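Putative glucoamylase (Bacteroides uniformis, PDB 4GL3) is a putative glucoamylase of the six-hairpin glycosidase clan that probably hydrolyses glycosidic bonds in carbohydrate substrates. Local coordinates at residues 77-82 / 139-144; 101-106 / 113-118; 162-167 / 200-205; 294-299 / 322-327. All blocks are in the same frame, centred on the assembly; numbering follows the deposited sequence.

The four contacts illustrate how aromatic side chains join parts of a helix-rich chain, some close in sequence and some far apart. Helix 124-140 is common to three: contact 1 lies at its C-terminal end, H103 of contact 2 touches E126 near its start, and in contact 3 W164 and L202 reach A128 and F131. Contacts 2 and 3 are neighbours, with centres about 20 Å and nearest atoms about 7 Å apart. Contact 4 lies across the chain's centre from contact 1, about 38 Å between centres. The H103 side chain of contact 2 approaches a bound glycerol to about 3 Å and Tris to about 4 Å (nearest atoms); both are probably crystallisation additives, but may mark a pocket.

Contact 1. Residues 77-82 / 139-144; sequences QGAERM and QYFTKD
F141, centre of the inverse gamma turn that follows helix 124-140, sets the end of its ring against A79 and M82 of helix 75-90. The tight part is one ring and the helix surface it meets. CE1 of F141 lies 3.8 Å from the CA of A79 and 4.0 Å from its CB, and at the other flank CE2 of F141 meets CG of M82, a selenomethionine, at 3.8 Å. The M82 chain leaves with CG anti to its backbone N (chi1 -173°) and then bends, which brings its methyl CE to 4.0 Å from CE2 of F141. Over one face of F141, near its centre, stands CD2 of Y140, 3.6 Å above the plane. The outer side is different in kind: E80 on the helix and T142 to D144 are exposed, and beyond the turn the backbone N of K143 donates to the E148 carboxylate of helix 146-161. Back at the helix surface, the carbonyl O of G78 stands 4.4 Å from CZ of F141.

Contact 2. Residues 101-106 / 113-118; sequences WAHWMN and IPFSRK
H103 and F115 both turn CG away from their backbone N (chi1 -176° and -170°), and these two torsions bring their rings together at one end of a beta-hairpin formed by strands 104-106 and 112-113. The rings make an offset stack, nearly parallel, with centroids 4.1 Å apart; ND1 of H103 sits over the centre of the F115 face, while CE1 of H103 and CE1 of F115 approach to 3.4 Å. F115 serves a second partner with its edge, which points at the face of W104 in an edge-to-face pair whose planes meet at 81°. CE1 of F115 comes within 3.6 Å of W104 CZ2, so one phenyl ring completes a three-membered aromatic cluster. The indole is also fixed at its polar end, since NE1 of W104 is hydrogen-bonded to E43.

Farther along the hairpin, I113 packs CB against CB of W104 and runs its CG1 branch beside the opposite strand, where CD1 of I113 lies 3.6 Å from the backbone N of N106. The backbones are tied by a nearly straight bond from I113 N to W104 O, 3.0 Å long. A bridging water adds a second link between them: it accepts from W104 N at 2.9 Å and donates to I113 O at 2.7 Å.

Contact 3. Residues 162-167 / 200-205; sequences AEWNFF and YILGAS
W164 opens a short 3-10 segment just after the inverse gamma turn at E163, and its CA comes within 5.2 Å of the CA of G203 on helix 197-205. CA of G203 meets CB of W164 at 3.7 Å, backbone against side chain. With CG anti to the carbonyl carbon (chi1 -54°), the indole is laid across the helix surface and one face covers two consecutive residues. CB of L202 stands over the six-membered ring, 4.2 Å from its centroid and 20° off the normal, in a CH-pi contact, while the backbone N of G203 lies over the same face, also toward its rim. CD1 of L202 extends to CH2 of W164 at 4.2 Å. Around the pair, W159 meets the ring of W164 and also touches L202, and helix 124-140 adds A128 and F131. An alanine in place of W164 would probably leave L202 CB without its aromatic face and open a gap between the loop and the helix. No hydrogen bond joins the two segments, so their cohesion rests on dispersion and the fit of one indole face to the helix.

Contact 4. Residues 294-299 / 322-327; sequences KGYGEK and GVITPT
Y296 reaches from the loop after helix 271-288 to the stretch that leads into helix 326-331, where I324 covers one face of its ring in a CH-pi contact between two irregular segments. Both conformations matter. In I324, CG1 is anti to the carbonyl carbon and chi2 is bent to -74°, which folds CD1 over the tyrosine: this methyl lies 3.9 Å from the ring centroid and 3.6 Å above the plane, shifted toward the rim. CG1 of I324 follows at 3.5 Å from CE1 of Y296. The side chains run antiparallel alongside one another, and the phenol goes on past the isoleucine to G322. Its chi2 of 31° sets how the ring is turned, one face toward I324 and the edge toward the carbonyl O of G322. The hydroxyl is held by a hydrogen bond to D320, close in sequence to G322, and Y293 meets the Y296 ring from outside the two segments. A phenylalanine in place of Y296 would keep the face for I324 but would probably leave the D320 carboxylate without this partner. At the phi of G322, 92°, a beta carbon would press on the carbonyl O of the preceding residue. The OH of Y296 lies 3.1 Å from CA of G322.

Contact 1. Residues 77-82 / 139-144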
loop_
_atom_site.group_PDB
_atom_site.type_symbol
_atom_site.label_atom_id
_atom_site.label_comp_id
_atom_site.label_asym_id
_atom_site.label_seq_id
_atom_site.Cartn_x
_atom_site.Cartn_y
_atom_site.Cartn_z
ATOM N N GLN A 77 7.728 -22.732 -5.260
ATOM C CA GLN A 77 8.715 -21.693 -4.964
ATOM C C GLN A 77 8.127 -20.595 -4.133
ATOM O O GLN A 77 8.776 -20.106 -3.198
ATOM C CB GLN A 77 9.328 -21.077 -6.208
ATOM C CG GLN A 77 10.223 -21.997 -7.010
ATOM C CD GLN A 77 10.596 -21.358 -8.350
ATOM O OE1 GLN A 77 9.751 -20.882 -9.103
ATOM N NE2 GLN A 77 11.871 -21.304 -8.614
ATOM N N GLY A 78 6.921 -20.178 -4.481
ATOM C CA GLY A 78 6.297 -19.089 -3.803
ATOM C C GLY A 78 5.950 -19.429 -2.354
ATOM O O GLY A 78 6.117 -18.609 -1.449
ATOM N N ALA A 79 5.468 -20.648 -2.147
ATOM C CA ALA A 79 5.142 -21.157 -0.803
ATOM C C ALA A 79 6.400 -21.246 0.062
ATOM O O ALA A 79 6.394 -20.901 1.251
ATOM C CB ALA A 79 4.453 -22.520 -0.912
ATOM N N GLU A 80 7.494 -21.700 -0.542
ATOM C CA GLU A 80 8.757 -21.812 0.175
ATOM C C GLU A 80 9.206 -20.447 0.685
ATOM O O GLU A 80 9.554 -20.286 1.886
ATOM C CB GLU A 80 9.823 -22.457 -0.729
ATOM C CG GLU A 80 11.216 -22.536 -0.104
ATOM C CD GLU A 80 12.207 -23.170 -1.061
ATOM O OE1 GLU A 80 12.207 -22.810 -2.272
ATOM O OE2 GLU A 80 12.960 -24.042 -0.606
ATOM N N ARG A 81 9.162 -19.452 -0.207
ATOM C CA ARG A 81 9.483 -18.069 0.168
ATOM C C ARG A 81 8.536 -17.541 1.269
ATOM O O ARG A 81 8.978 -16.940 2.237
ATOM C CB ARG A 81 9.411 -17.144 -1.056
ATOM C CG ARG A 81 9.788 -15.666 -0.821
ATOM C CD ARG A 81 11.235 -15.489 -0.382
ATOM N NE ARG A 81 12.182 -15.970 -1.384
ATOM C CZ ARG A 81 12.718 -15.216 -2.343
ATOM N NH1 ARG A 81 12.460 -13.920 -2.448
ATOM N NH2 ARG A 81 13.556 -15.755 -3.186
HETATM N N MSE A 82 7.239 -17.726 1.084
HETATM C CA MSE A 82 6.258 -17.283 2.042
HETATM C C MSE A 82 6.509 -17.889 3.442
HETATM O O MSE A 82 6.419 -17.179 4.454
HETATM C CB MSE A 82 4.842 -17.650 1.570
HETATM C CG MSE A 82 3.721 -17.067 2.428
HETATM SE SE MSE A 82 3.599 -15.137 2.371
HETATM C CE MSE A 82 3.766 -14.954 0.446
ATOM N N GLN A 139 -5.604 -16.910 2.947
ATOM C CA GLN A 139 -6.717 -17.343 2.125
ATOM C C GLN A 139 -6.281 -17.940 0.805
ATOM O O GLN A 139 -7.099 -18.572 0.133
ATOM C CB GLN A 139 -7.683 -16.166 1.874
ATOM C CG GLN A 139 -8.265 -15.619 3.175
ATOM C CD GLN A 139 -9.078 -16.653 3.943
ATOM O OE1 GLN A 139 -8.607 -17.231 4.936
ATOM N NE2 GLN A 139 -10.287 -16.937 3.453
ATOM N N TYR A 140 -5.014 -17.766 0.423
ATOM C CA TYR A 140 -4.514 -18.322 -0.862
ATOM C C TYR A 140 -3.835 -19.684 -0.703
ATOM O O TYR A 140 -4.071 -20.599 -1.491
ATOM C CB TYR A 140 -3.482 -17.368 -1.473
ATOM C CG TYR A 140 -2.916 -17.851 -2.803
ATOM C CD1 TYR A 140 -3.676 -17.783 -3.978
ATOM C CD2 TYR A 140 -1.628 -18.362 -2.890
ATOM C CE1 TYR A 140 -3.161 -18.203 -5.196
ATOM C CE2 TYR A 140 -1.113 -18.799 -4.098
ATOM C CZ TYR A 140 -1.885 -18.705 -5.244
ATOM O OH TYR A 140 -1.380 -19.144 -6.399
ATOM N N PHE A 141 -2.958 -19.810 0.299
ATOM C CA PHE A 141 -2.191 -21.063 0.541
ATOM C C PHE A 141 -2.979 -22.119 1.310
ATOM O O PHE A 141 -2.661 -22.422 2.466
ATOM C CB PHE A 141 -0.869 -20.755 1.252
ATOM C CG PHE A 141 0.073 -19.954 0.414
ATOM C CD1 PHE A 141 0.784 -20.551 -0.599
ATOM C CD2 PHE A 141 0.193 -18.610 0.596
ATOM C CE1 PHE A 141 1.616 -19.813 -1.412
ATOM C CE2 PHE A 141 1.044 -17.857 -0.181
ATOM C CZ PHE A 141 1.775 -18.477 -1.179
ATOM N N THR A 142 -3.971 -22.694 0.627
ATOM C CA THR A 142 -4.989 -23.546 1.233
ATOM C C THR A 142 -4.739 -25.035 1.043
ATOM O O THR A 142 -5.557 -25.833 1.449
ATOM C CB THR A 142 -6.381 -23.220 0.631
ATOM O OG1 THR A 142 -6.311 -23.412 -0.769
ATOM C CG2 THR A 142 -6.769 -21.786 0.850
ATOM N N LYS A 143 -3.621 -25.438 0.444
ATOM C CA LYS A 143 -3.336 -26.862 0.223
ATOM C C LYS A 143 -3.058 -27.578 1.538
ATOM O O LYS A 143 -2.484 -27.002 2.452
ATOM C CB LYS A 143 -2.112 -27.040 -0.675
ATOM C CG LYS A 143 -2.240 -26.409 -2.040
ATOM C CD LYS A 143 -1.214 -27.004 -2.974
ATOM C CE LYS A 143 -1.628 -26.828 -4.417
ATOM N NZ LYS A 143 -0.753 -27.698 -5.231
ATOM N N ASP A 144 -3.444 -28.832 1.625
ATOM C CA ASP A 144 -3.129 -29.637 2.784
ATOM C C ASP A 144 -1.741 -30.258 2.545
ATOM O O ASP A 144 -1.631 -31.381 2.084
ATOM C CB ASP A 144 -4.204 -30.735 2.956
ATOM C CG ASP A 144 -3.929 -31.646 4.148
ATOM O OD1 ASP A 144 -3.138 -31.273 5.054
ATOM O OD2 ASP A 144 -4.489 -32.757 4.171
#

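Contact 2. Residues 101-106 / 113-118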
loop_
_atom_site.group_PDB
_atom_site.type_symbol
_atom_site.label_atom_id
_atom_site.label_comp_id
_atom_site.label_asym_id
_atom_site.label_seq_id
_atom_site.Cartn_x
_atom_site.Cartn_y
_atom_site.Cartn_z
ATOM N N TRP A 101 5.111 -4.956 14.592
ATOM C CA TRP A 101 6.510 -4.684 14.249
ATOM C C TRP A 101 6.771 -3.194 14.092
ATOM O O TRP A 101 5.828 -2.391 13.934
ATOM C CB TRP A 101 6.885 -5.439 12.945
ATOM C CG TRP A 101 6.558 -6.916 12.996
ATOM C CD1 TRP A 101 7.299 -7.889 13.562
ATOM C CD2 TRP A 101 5.376 -7.568 12.467
ATOM N NE1 TRP A 101 6.688 -9.135 13.378
ATOM C CE2 TRP A 101 5.498 -8.939 12.727
ATOM C CE3 TRP A 101 4.253 -7.121 11.787
ATOM C CZ2 TRP A 101 4.531 -9.835 12.364
ATOM C CZ3 TRP A 101 3.273 -8.019 11.429
ATOM C CH2 TRP A 101 3.434 -9.367 11.685
ATOM N N ALA A 102 8.061 -2.857 14.121
ATOM C CA ALA A 102 8.590 -1.560 13.731
ATOM C C ALA A 102 8.421 -1.280 12.210
ATOM O O ALA A 102 8.099 -2.185 11.422
ATOM C CB ALA A 102 10.050 -1.394 14.191
ATOM N N HIS A 103 8.534 -0.002 11.829
ATOM C CA HIS A 103 8.514 0.419 10.424
ATOM C C HIS A 103 9.696 -0.270 9.709
ATOM O O HIS A 103 9.519 -0.882 8.663
ATOM C CB HIS A 103 8.563 1.934 10.390
ATOM C CG HIS A 103 8.458 2.565 9.028
ATOM N ND1 HIS A 103 8.151 3.913 8.875
ATOM C CD2 HIS A 103 8.661 2.078 7.778
ATOM C CE1 HIS A 103 8.147 4.207 7.577
ATOM N NE2 HIS A 103 8.461 3.115 6.893
ATOM N N TRP A 104 10.894 -0.136 10.270
ATOM C CA TRP A 104 12.106 -0.731 9.707
ATOM C C TRP A 104 12.701 -1.761 10.665
ATOM O O TRP A 104 12.686 -1.556 11.869
ATOM C CB TRP A 104 13.161 0.345 9.474
ATOM C CG TRP A 104 12.928 1.244 8.291
ATOM C CD1 TRP A 104 12.002 1.108 7.335
ATOM C CD2 TRP A 104 13.693 2.399 7.955
ATOM N NE1 TRP A 104 12.128 2.108 6.400
ATOM C CE2 TRP A 104 13.159 2.918 6.763
ATOM C CE3 TRP A 104 14.783 3.044 8.551
ATOM C CZ2 TRP A 104 13.667 4.061 6.134
ATOM C CZ3 TRP A 104 15.315 4.177 7.915
ATOM C CH2 TRP A 104 14.742 4.674 6.721
HETATM N N MSE A 105 13.216 -2.847 10.110
HETATM C CA MSE A 105 14.043 -3.809 10.835
HETATM C C MSE A 105 15.198 -4.301 9.977
HETATM O O MSE A 105 15.209 -4.137 8.721
HETATM C CB MSE A 105 13.222 -5.040 11.305
HETATM C CG MSE A 105 12.583 -5.827 10.235
HETATM SE SE MSE A 105 11.815 -7.534 10.836
HETATM C CE MSE A 105 10.609 -6.830 12.160
ATOM N N ASN A 106 16.190 -4.863 10.651
ATOM C CA ASN A 106 17.317 -5.421 9.959
ATOM C C ASN A 106 16.833 -6.691 9.257
ATOM O O ASN A 106 16.303 -7.582 9.911
ATOM C CB ASN A 106 18.434 -5.674 10.941
ATOM C CG ASN A 106 19.677 -6.214 10.302
ATOM O OD1 ASN A 106 19.656 -7.266 9.648
ATOM N ND2 ASN A 106 20.792 -5.547 10.542
ATOM N N ILE A 113 15.140 -1.193 13.546
ATOM C CA ILE A 113 15.942 0.016 13.161
ATOM C C ILE A 113 15.026 1.200 13.339
ATOM O O ILE A 113 13.987 1.264 12.711
ATOM C CB ILE A 113 16.412 -0.015 11.691
ATOM C CG1 ILE A 113 17.332 -1.228 11.508
ATOM C CG2 ILE A 113 17.191 1.282 11.311
ATOM C CD1 ILE A 113 17.618 -1.610 10.048
ATOM N N PRO A 114 15.349 2.098 14.258
ATOM C CA PRO A 114 14.476 3.265 14.431
ATOM C C PRO A 114 14.297 4.067 13.177
ATOM O O PRO A 114 15.251 4.234 12.400
ATOM C CB PRO A 114 15.215 4.110 15.475
ATOM C CG PRO A 114 16.125 3.166 16.191
ATOM C CD PRO A 114 16.510 2.123 15.164
ATOM N N PHE A 115 13.063 4.527 12.962
ATOM C CA PHE A 115 12.742 5.381 11.841
ATOM C C PHE A 115 13.080 6.859 12.178
ATOM O O PHE A 115 13.463 7.608 11.300
ATOM C CB PHE A 115 11.286 5.209 11.441
ATOM C CG PHE A 115 10.938 5.876 10.137
ATOM C CD1 PHE A 115 11.389 5.345 8.926
ATOM C CD2 PHE A 115 10.186 7.042 10.112
ATOM C CE1 PHE A 115 11.086 5.955 7.710
ATOM C CE2 PHE A 115 9.864 7.637 8.886
ATOM C CZ PHE A 115 10.333 7.103 7.694
ATOM N N SER A 116 12.932 7.247 13.443
ATOM C CA SER A 116 13.386 8.530 13.952
ATOM C C SER A 116 13.696 8.355 15.446
ATOM O O SER A 116 13.523 7.277 16.014
ATOM C CB SER A 116 12.309 9.594 13.727
ATOM O OG SER A 116 11.187 9.307 14.535
ATOM N N ARG A 117 14.166 9.407 16.071
ATOM C CA ARG A 117 14.633 9.341 17.452
ATOM C C ARG A 117 13.672 8.684 18.435
ATOM O O ARG A 117 14.095 7.848 19.218
ATOM C CB ARG A 117 15.052 10.713 17.914
ATOM C CG ARG A 117 15.717 10.746 19.300
ATOM C CD ARG A 117 16.449 12.051 19.504
ATOM N NE ARG A 117 17.103 12.121 20.823
ATOM C CZ ARG A 117 16.722 12.865 21.850
ATOM N NH1 ARG A 117 15.676 13.688 21.760
ATOM N NH2 ARG A 117 17.434 12.843 22.966
ATOM N N LYS A 118 12.399 9.071 18.407
ATOM C CA LYS A 118 11.407 8.535 19.312
ATOM C C LYS A 118 10.515 7.451 18.665
ATOM O O LYS A 118 9.622 6.924 19.317
ATOM C CB LYS A 118 10.559 9.668 19.835
ATOM C CG LYS A 118 11.322 10.724 20.645
ATOM C CD LYS A 118 10.398 11.513 21.545
ATOM C CE LYS A 118 11.163 12.575 22.338
ATOM N NZ LYS A 118 10.281 13.428 23.178
HETATM O O HOH W 1 11.304 1.685 12.514
#

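Contact 3. Residues 162-167 / 200-205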
loop_
_atom_site.group_PDB
_atom_site.type_symbol
_atom_site.label_atom_id
_atom_site.label_comp_id
_atom_site.label_asym_id
_atom_site.label_seq_id
_atom_site.Cartn_x
_atom_site.Cartn_y
_atom_site.Cartn_z
ATOM N N ALA A 162 -1.947 -9.805 17.369
ATOM C CA ALA A 162 -1.831 -8.380 17.050
ATOM C C ALA A 162 -2.818 -7.613 17.939
ATOM O O ALA A 162 -4.020 -7.738 17.747
ATOM C CB ALA A 162 -2.099 -8.088 15.584
ATOM N N GLU A 163 -2.288 -6.809 18.887
ATOM C CA GLU A 163 -3.110 -6.168 19.950
ATOM C C GLU A 163 -3.637 -4.787 19.541
ATOM O O GLU A 163 -3.249 -3.751 20.101
ATOM C CB GLU A 163 -2.324 -6.056 21.258
ATOM C CG GLU A 163 -1.928 -7.381 21.904
ATOM C CD GLU A 163 -0.880 -7.154 22.988
ATOM O OE1 GLU A 163 -1.070 -6.237 23.843
ATOM O OE2 GLU A 163 0.160 -7.842 22.937
ATOM N N TRP A 164 -4.541 -4.770 18.566
ATOM C CA TRP A 164 -5.055 -3.491 18.027
ATOM C C TRP A 164 -5.565 -2.560 19.149
ATOM O O TRP A 164 -5.231 -1.365 19.173
ATOM C CB TRP A 164 -6.158 -3.747 16.975
ATOM C CG TRP A 164 -5.673 -4.664 15.899
ATOM C CD1 TRP A 164 -5.931 -5.982 15.780
ATOM C CD2 TRP A 164 -4.804 -4.319 14.818
ATOM N NE1 TRP A 164 -5.245 -6.517 14.714
ATOM C CE2 TRP A 164 -4.551 -5.507 14.094
ATOM C CE3 TRP A 164 -4.191 -3.124 14.406
ATOM C CZ2 TRP A 164 -3.701 -5.539 12.975
ATOM C CZ3 TRP A 164 -3.339 -3.142 13.310
ATOM C CH2 TRP A 164 -3.089 -4.353 12.597
ATOM N N ASN A 165 -6.348 -3.109 20.061
ATOM C CA ASN A 165 -7.010 -2.247 21.036
ATOM C C ASN A 165 -6.057 -1.608 22.033
ATOM O O ASN A 165 -6.385 -0.551 22.579
ATOM C CB ASN A 165 -8.165 -2.917 21.780
ATOM C CG ASN A 165 -9.065 -1.895 22.451
ATOM O OD1 ASN A 165 -9.588 -1.009 21.790
ATOM N ND2 ASN A 165 -9.259 -2.021 23.777
ATOM N N PHE A 166 -4.874 -2.205 22.245
ATOM C CA PHE A 166 -3.835 -1.561 23.060
ATOM C C PHE A 166 -3.523 -0.145 22.543
ATOM O O PHE A 166 -3.245 0.745 23.331
ATOM C CB PHE A 166 -2.573 -2.430 23.046
ATOM C CG PHE A 166 -1.399 -1.828 23.771
ATOM C CD1 PHE A 166 -1.352 -1.836 25.178
ATOM C CD2 PHE A 166 -0.397 -1.188 23.076
ATOM C CE1 PHE A 166 -0.275 -1.291 25.835
ATOM C CE2 PHE A 166 0.668 -0.608 23.748
ATOM C CZ PHE A 166 0.725 -0.701 25.114
ATOM N N PHE A 167 -3.567 0.040 21.212
ATOM C CA PHE A 167 -3.175 1.272 20.582
ATOM C C PHE A 167 -4.218 2.368 20.630
ATOM O O PHE A 167 -3.992 3.485 20.096
ATOM C CB PHE A 167 -2.623 1.007 19.155
ATOM C CG PHE A 167 -1.375 0.196 19.173
ATOM C CD1 PHE A 167 -1.416 -1.192 19.262
ATOM C CD2 PHE A 167 -0.143 0.816 19.241
ATOM C CE1 PHE A 167 -0.239 -1.926 19.378
ATOM C CE2 PHE A 167 1.010 0.102 19.280
ATOM C CZ PHE A 167 0.966 -1.284 19.355
ATOM N N TYR A 200 -8.145 0.692 10.983
ATOM C CA TYR A 200 -9.418 0.630 11.711
ATOM C C TYR A 200 -10.225 -0.596 11.331
ATOM O O TYR A 200 -10.838 -1.214 12.208
ATOM C CB TYR A 200 -10.254 1.890 11.491
ATOM C CG TYR A 200 -9.724 3.065 12.286
ATOM C CD1 TYR A 200 -8.668 3.864 11.798
ATOM C CD2 TYR A 200 -10.222 3.355 13.557
ATOM C CE1 TYR A 200 -8.143 4.915 12.559
ATOM C CE2 TYR A 200 -9.697 4.407 14.315
ATOM C CZ TYR A 200 -8.665 5.181 13.831
ATOM O OH TYR A 200 -8.171 6.247 14.609
ATOM N N ILE A 201 -10.210 -0.967 10.042
ATOM C CA ILE A 201 -10.917 -2.180 9.599
ATOM C C ILE A 201 -10.321 -3.432 10.270
ATOM O O ILE A 201 -11.063 -4.244 10.778
ATOM C CB ILE A 201 -10.875 -2.381 8.052
ATOM C CG1 ILE A 201 -11.396 -1.171 7.259
ATOM C CG2 ILE A 201 -11.565 -3.670 7.630
ATOM C CD1 ILE A 201 -12.624 -0.577 7.773
ATOM N N LEU A 202 -8.984 -3.570 10.288
ATOM C CA LEU A 202 -8.361 -4.722 10.952
ATOM C C LEU A 202 -8.612 -4.671 12.466
ATOM O O LEU A 202 -8.925 -5.699 13.100
ATOM C CB LEU A 202 -6.865 -4.803 10.655
ATOM C CG LEU A 202 -6.468 -5.097 9.179
ATOM C CD1 LEU A 202 -4.963 -5.040 8.938
ATOM C CD2 LEU A 202 -7.036 -6.435 8.761
ATOM N N GLY A 203 -8.487 -3.494 13.054
ATOM C CA GLY A 203 -8.818 -3.332 14.497
ATOM C C GLY A 203 -10.225 -3.829 14.810
ATOM O O GLY A 203 -10.455 -4.463 15.832
ATOM N N ALA A 204 -11.183 -3.537 13.939
ATOM C CA ALA A 204 -12.583 -3.929 14.151
ATOM C C ALA A 204 -12.766 -5.422 13.912
ATOM O O ALA A 204 -13.714 -6.012 14.459
ATOM C CB ALA A 204 -13.533 -3.150 13.222
ATOM N N SER A 205 -11.883 -5.995 13.083
ATOM C CA SER A 205 -11.963 -7.406 12.652
ATOM C C SER A 205 -11.310 -8.401 13.616
ATOM O O SER A 205 -11.550 -9.606 13.532
ATOM C CB SER A 205 -11.303 -7.590 11.274
ATOM O OG SER A 205 -11.863 -6.749 10.275
#

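Contact 4. Residues 294-299 / 322-327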
loop_
_atom_site.group_PDB
_atom_site.type_symbol
_atom_site.label_atom_id
_atom_site.label_comp_id
_atom_site.label_asym_id
_atom_site.label_seq_id
_atom_site.Cartn_x
_atom_site.Cartn_y
_atom_site.Cartn_z
ATOM N N LYS A 294 7.049 21.381 -17.307
ATOM C CA LYS A 294 7.222 20.731 -18.608
ATOM C C LYS A 294 6.601 19.319 -18.652
ATOM O O LYS A 294 6.809 18.506 -17.742
ATOM C CB LYS A 294 8.708 20.667 -18.964
ATOM C CG LYS A 294 9.006 20.057 -20.320
ATOM C CD LYS A 294 10.396 20.452 -20.785
ATOM C CE LYS A 294 10.907 19.492 -21.851
ATOM N NZ LYS A 294 11.922 20.152 -22.717
ATOM N N GLY A 295 5.812 19.055 -19.694
ATOM C CA GLY A 295 5.266 17.710 -19.966
ATOM C C GLY A 295 4.030 17.237 -19.208
ATOM O O GLY A 295 3.508 16.199 -19.511
ATOM N N TYR A 296 3.556 17.982 -18.220
ATOM C CA TYR A 296 2.353 17.595 -17.474
ATOM C C TYR A 296 1.172 17.535 -18.437
ATOM O O TYR A 296 0.977 18.454 -19.233
ATOM C CB TYR A 296 2.021 18.633 -16.397
ATOM C CG TYR A 296 2.733 18.503 -15.074
ATOM C CD1 TYR A 296 4.014 17.992 -14.971
ATOM C CD2 TYR A 296 2.139 18.986 -13.934
ATOM C CE1 TYR A 296 4.648 17.892 -13.716
ATOM C CE2 TYR A 296 2.762 18.914 -12.690
ATOM C CZ TYR A 296 4.019 18.370 -12.583
ATOM O OH TYR A 296 4.611 18.327 -11.338
ATOM N N GLY A 297 0.365 16.482 -18.373
ATOM C CA GLY A 297 -0.691 16.300 -19.405
ATOM C C GLY A 297 -1.404 14.966 -19.320
ATOM O O GLY A 297 -1.238 14.217 -18.361
ATOM N N GLU A 298 -2.186 14.670 -20.346
ATOM C CA GLU A 298 -2.962 13.433 -20.420
ATOM C C GLU A 298 -2.079 12.200 -20.415
ATOM O O GLU A 298 -2.484 11.163 -19.917
ATOM C CB GLU A 298 -3.814 13.426 -21.695
ATOM C CG GLU A 298 -4.872 14.516 -21.652
ATOM C CD GLU A 298 -5.704 14.585 -22.906
ATOM O OE1 GLU A 298 -5.651 13.616 -23.696
ATOM O OE2 GLU A 298 -6.407 15.608 -23.086
ATOM N N LYS A 299 -0.889 12.324 -20.985
ATOM C CA LYS A 299 0.042 11.205 -21.090
ATOM C C LYS A 299 0.931 11.141 -19.876
ATOM O O LYS A 299 1.555 10.138 -19.627
ATOM C CB LYS A 299 0.895 11.375 -22.349
ATOM C CG LYS A 299 0.054 11.298 -23.609
ATOM C CD LYS A 299 0.831 10.768 -24.798
ATOM C CE LYS A 299 -0.105 10.466 -25.965
ATOM N NZ LYS A 299 -1.276 9.653 -25.498
ATOM N N GLY A 322 7.009 19.704 -9.426
ATOM C CA GLY A 322 7.449 19.364 -10.807
ATOM C C GLY A 322 7.767 17.886 -11.031
ATOM O O GLY A 322 8.238 17.523 -12.106
ATOM N N VAL A 323 7.504 17.057 -10.015
ATOM C CA VAL A 323 7.857 15.636 -9.967
ATOM C C VAL A 323 6.589 14.811 -10.258
ATOM O O VAL A 323 5.579 14.941 -9.574
ATOM C CB VAL A 323 8.446 15.256 -8.577
ATOM C CG1 VAL A 323 8.744 13.749 -8.465
ATOM C CG2 VAL A 323 9.695 16.111 -8.268
ATOM N N ILE A 324 6.641 14.028 -11.332
ATOM C CA ILE A 324 5.629 13.015 -11.651
ATOM C C ILE A 324 6.174 11.659 -11.170
ATOM O O ILE A 324 7.365 11.342 -11.325
ATOM C CB ILE A 324 5.300 13.020 -13.179
ATOM C CG1 ILE A 324 4.648 14.350 -13.588
ATOM C CG2 ILE A 324 4.400 11.823 -13.575
ATOM C CD1 ILE A 324 3.199 14.598 -13.180
ATOM N N THR A 325 5.311 10.877 -10.542
ATOM C CA THR A 325 5.706 9.677 -9.890
ATOM C C THR A 325 4.850 8.502 -10.470
ATOM O O THR A 325 3.618 8.451 -10.254
ATOM C CB THR A 325 5.431 9.795 -8.375
ATOM O OG1 THR A 325 6.167 10.889 -7.800
ATOM C CG2 THR A 325 5.727 8.493 -7.701
ATOM N N PRO A 326 5.494 7.562 -11.212
ATOM C CA PRO A 326 4.736 6.542 -11.938
ATOM C C PRO A 326 3.759 5.718 -11.121
ATOM O O PRO A 326 2.700 5.374 -11.654
ATOM C CB PRO A 326 5.838 5.653 -12.531
ATOM C CG PRO A 326 6.911 6.644 -12.869
ATOM C CD PRO A 326 6.904 7.579 -11.663
ATOM N N THR A 327 4.075 5.414 -9.855
ATOM C CA THR A 327 3.151 4.640 -9.057
ATOM C C THR A 327 1.785 5.298 -8.879
ATOM O O THR A 327 0.825 4.576 -8.673
ATOM C CB THR A 327 3.729 4.218 -7.698
ATOM O OG1 THR A 327 2.896 3.194 -7.129
ATOM C CG2 THR A 327 3.823 5.412 -6.719
#